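Local coordinates for protein endonuclease and methylase LlaGI (Lactococcus lactis, PDB 5FFJ) that probably recognises a specific DNA sequence, methylates it, and couples ATP-driven helicase-like translocation to restriction, as a single-chain Type ISP restriction-modification enzyme, at residues Y1241-H1245 and L1280-H1284; Y1323-I1329 and I1378-L1383. All coordinates share one frame; numbering follows the deposited sequence.

How the contacts relate
Both contacts lie in the C-terminal specificity domain; contact 1 comes first along the chain, and both of its segments precede those of contact 2. Their centres are 27 Å apart, and their nearest atoms stay about 8 Å apart without touching. Helix 1377-1398 connects them. Its first turns form one side of contact 2, packing on strand 1327-1330 of a small three-stranded antiparallel sheet. Further along, Thr1392 and Leu1395 reach helix 1270-1285, which joins helix 1234-1243 in contact 1. The bound DNA is about 16 Å from the nearest atom of contact 1 and about 11 Å from that of contact 2, so neither touches it; both are buried packing inside the domain.

Contact 1: Y1241-H1245 and L1280-H1284; sequences YGVLH and LSDLH
Tyr1241 reaches from helix 1234-1243 to helix 1270-1285, where its ring passes alongside Leu1280 and Ser1281 and its hydroxyl meets His1284. CG lies opposite the backbone N (chi1 -160°), which carries the ring across the gap between the helices. Ring atom CE2 then sits 4.0 Å from Leu1280 CB, and the rim nearby approaches Ser1281 N near the ring plane. At the far end, Tyr1241 OH and His1284 ND1 share a hydrogen bond of 2.9 Å, made at the edge of the imidazole. Leu1280 works in two directions: CB lies by the tyrosine, while methyl CD1 makes a CH-pi contact over one face of His1245, 3.8 Å from the ring centroid and 21° off its normal. His1245 is folded back on its own segment. Its ND1 donates to Tyr1241 O at 2.8 Å, an almost straight bond (174°) in the imidazole plane that fixes the ring's rotation, and CE1 lies above one face of Tyr1241, toward the rim. The two histidine rings meet obliquely, His1245 NE2 being 3.8 Å from His1284 CE1. Tyr1241 OH also bonds Ile1196 N of strand 1194-1197, and His1284 NE2 bonds Thr1392 OG1 of helix 1377-1398. The buried polar chain thus ties two helices to a strand and a third helix, and the closeness of the imidazoles would probably disfavour both being charged together.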
loop_
_atom_site.group_PDB
_atom_site.type_symbol
_atom_site.label_atom_id
_atom_site.label_comp_id
_atom_site.label_asym_id
_atom_site.label_seq_id
_atom_site.Cartn_x
_atom_site.Cartn_y
_atom_site.Cartn_z
ATOM N N TYR A 1241 -35.000 26.331 -7.591
ATOM C CA TYR A 1241 -35.043 24.874 -7.634
ATOM C C TYR A 1241 -35.603 24.385 -8.963
ATOM O O TYR A 1241 -35.184 23.350 -9.480
ATOM C CB TYR A 1241 -35.881 24.326 -6.476
ATOM C CG TYR A 1241 -35.589 22.878 -6.153
ATOM C CD1 TYR A 1241 -34.293 22.458 -5.881
ATOM C CD2 TYR A 1241 -36.605 21.933 -6.105
ATOM C CE1 TYR A 1241 -34.016 21.142 -5.583
ATOM C CE2 TYR A 1241 -36.336 20.609 -5.805
ATOM C CZ TYR A 1241 -35.042 20.222 -5.542
ATOM O OH TYR A 1241 -34.779 18.908 -5.246
ATOM N N GLY A 1242 -36.552 25.134 -9.513
ATOM C CA GLY A 1242 -37.105 24.817 -10.815
ATOM C C GLY A 1242 -36.061 24.951 -11.909
ATOM O O GLY A 1242 -35.906 24.061 -12.742
ATOM N N VAL A 1243 -35.337 26.066 -11.897
ATOM C CA VAL A 1243 -34.345 26.352 -12.929
ATOM C C VAL A 1243 -33.194 25.346 -12.921
ATOM O O VAL A 1243 -32.686 24.968 -13.978
ATOM C CB VAL A 1243 -33.767 27.775 -12.766
ATOM C CG1 VAL A 1243 -32.569 27.989 -13.688
ATOM C CG2 VAL A 1243 -34.842 28.819 -13.045
ATOM N N LEU A 1244 -32.773 24.923 -11.734
ATOM C CA LEU A 1244 -31.662 23.984 -11.619
ATOM C C LEU A 1244 -31.996 22.615 -12.211
ATOM O O LEU A 1244 -31.105 21.788 -12.405
ATOM C CB LEU A 1244 -31.248 23.818 -10.157
ATOM C CG LEU A 1244 -30.647 25.031 -9.437
ATOM C CD1 LEU A 1244 -30.144 24.616 -8.063
ATOM C CD2 LEU A 1244 -29.527 25.672 -10.245
ATOM N N HIS A 1245 -33.275 22.378 -12.494
ATOM C CA HIS A 1245 -33.708 21.117 -13.090
ATOM C C HIS A 1245 -33.871 21.215 -14.608
ATOM O O HIS A 1245 -34.031 20.199 -15.287
ATOM C CB HIS A 1245 -35.025 20.657 -12.462
ATOM C CG HIS A 1245 -34.855 19.932 -11.165
ATOM N ND1 HIS A 1245 -34.916 20.565 -9.941
ATOM C CD2 HIS A 1245 -34.623 18.623 -10.898
ATOM C CE1 HIS A 1245 -34.733 19.679 -8.979
ATOM N NE2 HIS A 1245 -34.552 18.493 -9.532
ATOM N N LEU A 1280 -41.647 19.483 -7.525
ATOM C CA LEU A 1280 -40.397 18.748 -7.371
ATOM C C LEU A 1280 -39.981 18.681 -5.906
ATOM O O LEU A 1280 -39.618 17.616 -5.404
ATOM C CB LEU A 1280 -39.291 19.400 -8.198
ATOM C CG LEU A 1280 -39.333 19.134 -9.702
ATOM C CD1 LEU A 1280 -38.427 20.107 -10.432
ATOM C CD2 LEU A 1280 -38.918 17.705 -9.995
ATOM N N SER A 1281 -40.040 19.823 -5.227
ATOM C CA SER A 1281 -39.708 19.889 -3.810
ATOM C C SER A 1281 -40.641 19.004 -2.998
ATOM O O SER A 1281 -40.195 18.224 -2.158
ATOM C CB SER A 1281 -39.788 21.328 -3.302
ATOM O OG SER A 1281 -39.594 21.376 -1.898
ATOM N N ASP A 1282 -41.938 19.134 -3.258
ATOM C CA ASP A 1282 -42.949 18.359 -2.553
ATOM C C ASP A 1282 -42.687 16.869 -2.726
ATOM O O ASP A 1282 -42.857 16.082 -1.795
ATOM C CB ASP A 1282 -44.347 18.712 -3.065
ATOM C CG ASP A 1282 -45.411 18.570 -1.996
ATOM O OD1 ASP A 1282 -45.535 19.487 -1.157
ATOM O OD2 ASP A 1282 -46.126 17.545 -1.998
ATOM N N LEU A 1283 -42.258 16.497 -3.927
ATOM C CA LEU A 1283 -41.969 15.104 -4.253
ATOM C C LEU A 1283 -40.709 14.601 -3.555
ATOM O O LEU A 1283 -40.688 13.495 -3.013
ATOM C CB LEU A 1283 -41.813 14.942 -5.766
ATOM C CG LEU A 1283 -41.641 13.507 -6.265
ATOM C CD1 LEU A 1283 -42.952 12.742 -6.156
ATOM C CD2 LEU A 1283 -41.124 13.501 -7.693
ATOM N N HIS A 1284 -39.661 15.416 -3.577
ATOM C CA HIS A 1284 -38.354 15.002 -3.082
ATOM C C HIS A 1284 -38.261 15.026 -1.560
ATOM O O HIS A 1284 -37.367 14.411 -0.979
ATOM C CB HIS A 1284 -37.266 15.891 -3.683
ATOM C CG HIS A 1284 -37.138 15.756 -5.168
ATOM N ND1 HIS A 1284 -36.545 16.718 -5.957
ATOM C CD2 HIS A 1284 -37.531 14.771 -6.008
ATOM C CE1 HIS A 1284 -36.578 16.331 -7.219
ATOM N NE2 HIS A 1284 -37.170 15.152 -7.278
#

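Contact 2: Y1323-I1329 and I1378-L1383; sequences YNESITI and ILNLLL
The ring of Tyr1323 lies obliquely against Leu1379, its CD2 being 3.7 Å from methyl CD1, and at its edge, in plane, it has Asn1324 OD1 of its own segment. The phenol extends across the start of helix 1377-1398 because CG lies opposite the backbone N (chi1 -179°), bringing OH to 3.8 Å from Ile1378 CB. This side chain and Ile1378 cross at about a right angle. The hydroxyl's polar partner is elsewhere, at Tyr1305 O, so toward the helix it offers only packing. Leu1379 uses its two methyls separately: CD1 packs on Tyr1323 and more loosely on Ile1329 CD1, CD2 meets Ile1327 CD1 tip to tip at 3.9 Å. Two residues on, and again directed toward the helix, Ile1329 divides its branches. Its CD1 meets Leu1382 CD2 end on at 3.9 Å, and its CG2 lies 4.0 Å from Leu1383 CD2. The intervening Thr1328 points away from the helix. Strand 1327-1329 and helix 1378-1383 run almost parallel (8°), with axes 11.3 Å apart, so Ile1329 spans from Leu1379 to the next turn. Ahead of the strand, Asn1324 OD1 accepts from Ile1327 N in an Asx motif, while ND2 bonds the carbonyls of Asp1304 and Arg1306. Across the interface the chemistry is wholly apolar: one aromatic ring and a layer of leucines and isoleucines pack helix against sheet, while Asn1324 and the Tyr1323 hydroxyl spend their polar atoms on backbone partners away from the helix.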
loop_
_atom_site.group_PDB
_atom_site.type_symbol
_atom_site.label_atom_id
_atom_site.label_comp_id
_atom_site.label_asym_id
_atom_site.label_seq_id
_atom_site.Cartn_x
_atom_site.Cartn_y
_atom_site.Cartn_z
ATOM N N TYR A 1323 -34.891 -7.874 -3.282
ATOM C CA TYR A 1323 -34.798 -7.225 -1.980
ATOM C C TYR A 1323 -34.072 -8.151 -1.016
ATOM O O TYR A 1323 -33.130 -7.751 -0.334
ATOM C CB TYR A 1323 -36.186 -6.873 -1.443
ATOM C CG TYR A 1323 -36.159 -6.183 -0.096
ATOM C CD1 TYR A 1323 -36.202 -6.916 1.082
ATOM C CD2 TYR A 1323 -36.088 -4.799 -0.004
ATOM C CE1 TYR A 1323 -36.175 -6.290 2.315
ATOM C CE2 TYR A 1323 -36.061 -4.164 1.225
ATOM C CZ TYR A 1323 -36.105 -4.913 2.380
ATOM O OH TYR A 1323 -36.078 -4.288 3.605
ATOM N N ASN A 1324 -34.532 -9.395 -0.966
ATOM C CA ASN A 1324 -33.847 -10.443 -0.227
ATOM C C ASN A 1324 -34.271 -11.798 -0.777
ATOM O O ASN A 1324 -34.942 -11.870 -1.807
ATOM C CB ASN A 1324 -34.142 -10.341 1.271
ATOM C CG ASN A 1324 -35.626 -10.351 1.581
ATOM O OD1 ASN A 1324 -36.462 -10.504 0.690
ATOM N ND2 ASN A 1324 -35.962 -10.194 2.856
ATOM N N GLU A 1325 -33.895 -12.870 -0.091
ATOM C CA GLU A 1325 -34.218 -14.210 -0.565
ATOM C C GLU A 1325 -35.698 -14.545 -0.372
ATOM O O GLU A 1325 -36.133 -15.655 -0.682
ATOM C CB GLU A 1325 -33.340 -15.241 0.145
ATOM C CG GLU A 1325 -31.866 -15.118 -0.209
ATOM C CD GLU A 1325 -30.996 -16.094 0.560
ATOM O OE1 GLU A 1325 -31.517 -16.757 1.482
ATOM O OE2 GLU A 1325 -29.792 -16.198 0.240
ATOM N N SER A 1326 -36.465 -13.580 0.131
ATOM C CA SER A 1326 -37.910 -13.730 0.275
ATOM C C SER A 1326 -38.660 -12.830 -0.703
ATOM O O SER A 1326 -39.553 -13.284 -1.420
ATOM C CB SER A 1326 -38.343 -13.412 1.708
ATOM O OG SER A 1326 -37.753 -14.310 2.629
ATOM N N ILE A 1327 -38.286 -11.553 -0.727
ATOM C CA ILE A 1327 -39.000 -10.548 -1.512
ATOM C C ILE A 1327 -38.250 -10.176 -2.791
ATOM O O ILE A 1327 -37.023 -10.062 -2.792
ATOM C CB ILE A 1327 -39.242 -9.263 -0.689
ATOM C CG1 ILE A 1327 -39.864 -9.607 0.670
ATOM C CG2 ILE A 1327 -40.136 -8.291 -1.465
ATOM C CD1 ILE A 1327 -39.972 -8.433 1.617
ATOM N N THR A 1328 -39.002 -9.991 -3.874
ATOM C CA THR A 1328 -38.456 -9.502 -5.138
ATOM C C THR A 1328 -39.419 -8.496 -5.768
ATOM O O THR A 1328 -40.630 -8.553 -5.538
ATOM C CB THR A 1328 -38.195 -10.644 -6.145
ATOM O OG1 THR A 1328 -39.440 -11.123 -6.668
ATOM C CG2 THR A 1328 -37.444 -11.792 -5.484
ATOM N N ILE A 1329 -38.872 -7.584 -6.563
ATOM C CA ILE A 1329 -39.654 -6.546 -7.224
ATOM C C ILE A 1329 -39.485 -6.679 -8.731
ATOM O O ILE A 1329 -38.361 -6.708 -9.224
ATOM C CB ILE A 1329 -39.221 -5.134 -6.774
ATOM C CG1 ILE A 1329 -39.286 -5.010 -5.250
ATOM C CG2 ILE A 1329 -40.095 -4.072 -7.419
ATOM C CD1 ILE A 1329 -38.020 -5.433 -4.537
ATOM N N ILE A 1378 -37.698 0.330 4.350
ATOM C CA ILE A 1378 -36.750 0.321 3.241
ATOM C C ILE A 1378 -37.432 -0.167 1.970
ATOM O O ILE A 1378 -37.173 0.351 0.883
ATOM C CB ILE A 1378 -35.520 -0.562 3.537
ATOM C CG1 ILE A 1378 -34.968 -0.260 4.934
ATOM C CG2 ILE A 1378 -34.447 -0.328 2.487
ATOM C CD1 ILE A 1378 -33.770 -1.103 5.328
ATOM N N LEU A 1379 -38.307 -1.158 2.113
ATOM C CA LEU A 1379 -39.078 -1.658 0.981
ATOM C C LEU A 1379 -40.014 -0.566 0.469
ATOM O O LEU A 1379 -40.101 -0.332 -0.736
ATOM C CB LEU A 1379 -39.870 -2.905 1.373
ATOM C CG LEU A 1379 -40.599 -3.644 0.248
ATOM C CD1 LEU A 1379 -39.635 -4.092 -0.844
ATOM C CD2 LEU A 1379 -41.350 -4.840 0.817
ATOM N N ASN A 1380 -40.705 0.103 1.389
ATOM C CA ASN A 1380 -41.529 1.257 1.038
ATOM C C ASN A 1380 -40.701 2.356 0.384
ATOM O O ASN A 1380 -41.122 2.967 -0.598
ATOM C CB ASN A 1380 -42.230 1.822 2.274
ATOM C CG ASN A 1380 -43.404 0.976 2.723
ATOM O OD1 ASN A 1380 -44.082 0.346 1.911
ATOM N ND2 ASN A 1380 -43.653 0.963 4.026
ATOM N N LEU A 1381 -39.522 2.604 0.946
ATOM C CA LEU A 1381 -38.636 3.644 0.441
ATOM C C LEU A 1381 -38.218 3.352 -0.996
ATOM O O LEU A 1381 -38.318 4.221 -1.863
ATOM C CB LEU A 1381 -37.404 3.771 1.338
ATOM C CG LEU A 1381 -36.264 4.657 0.828
ATOM C CD1 LEU A 1381 -36.722 6.095 0.630
ATOM C CD2 LEU A 1381 -35.092 4.596 1.787
ATOM N N LEU A 1382 -37.757 2.128 -1.239
ATOM C CA LEU A 1382 -37.323 1.723 -2.573
ATOM C C LEU A 1382 -38.427 1.950 -3.594
ATOM O O LEU A 1382 -38.227 2.633 -4.599
ATOM C CB LEU A 1382 -36.903 0.252 -2.581
ATOM C CG LEU A 1382 -36.726 -0.379 -3.965
ATOM C CD1 LEU A 1382 -35.558 0.255 -4.702
ATOM C CD2 LEU A 1382 -36.545 -1.879 -3.850
ATOM N N LEU A 1383 -39.589 1.366 -3.327
ATOM C CA LEU A 1383 -40.729 1.472 -4.227
ATOM C C LEU A 1383 -41.067 2.931 -4.511
ATOM O O LEU A 1383 -41.305 3.305 -5.658
ATOM C CB LEU A 1383 -41.945 0.757 -3.632
ATOM C CG LEU A 1383 -41.842 -0.764 -3.483
ATOM C CD1 LEU A 1383 -43.093 -1.323 -2.818
ATOM C CD2 LEU A 1383 -41.614 -1.438 -4.826
#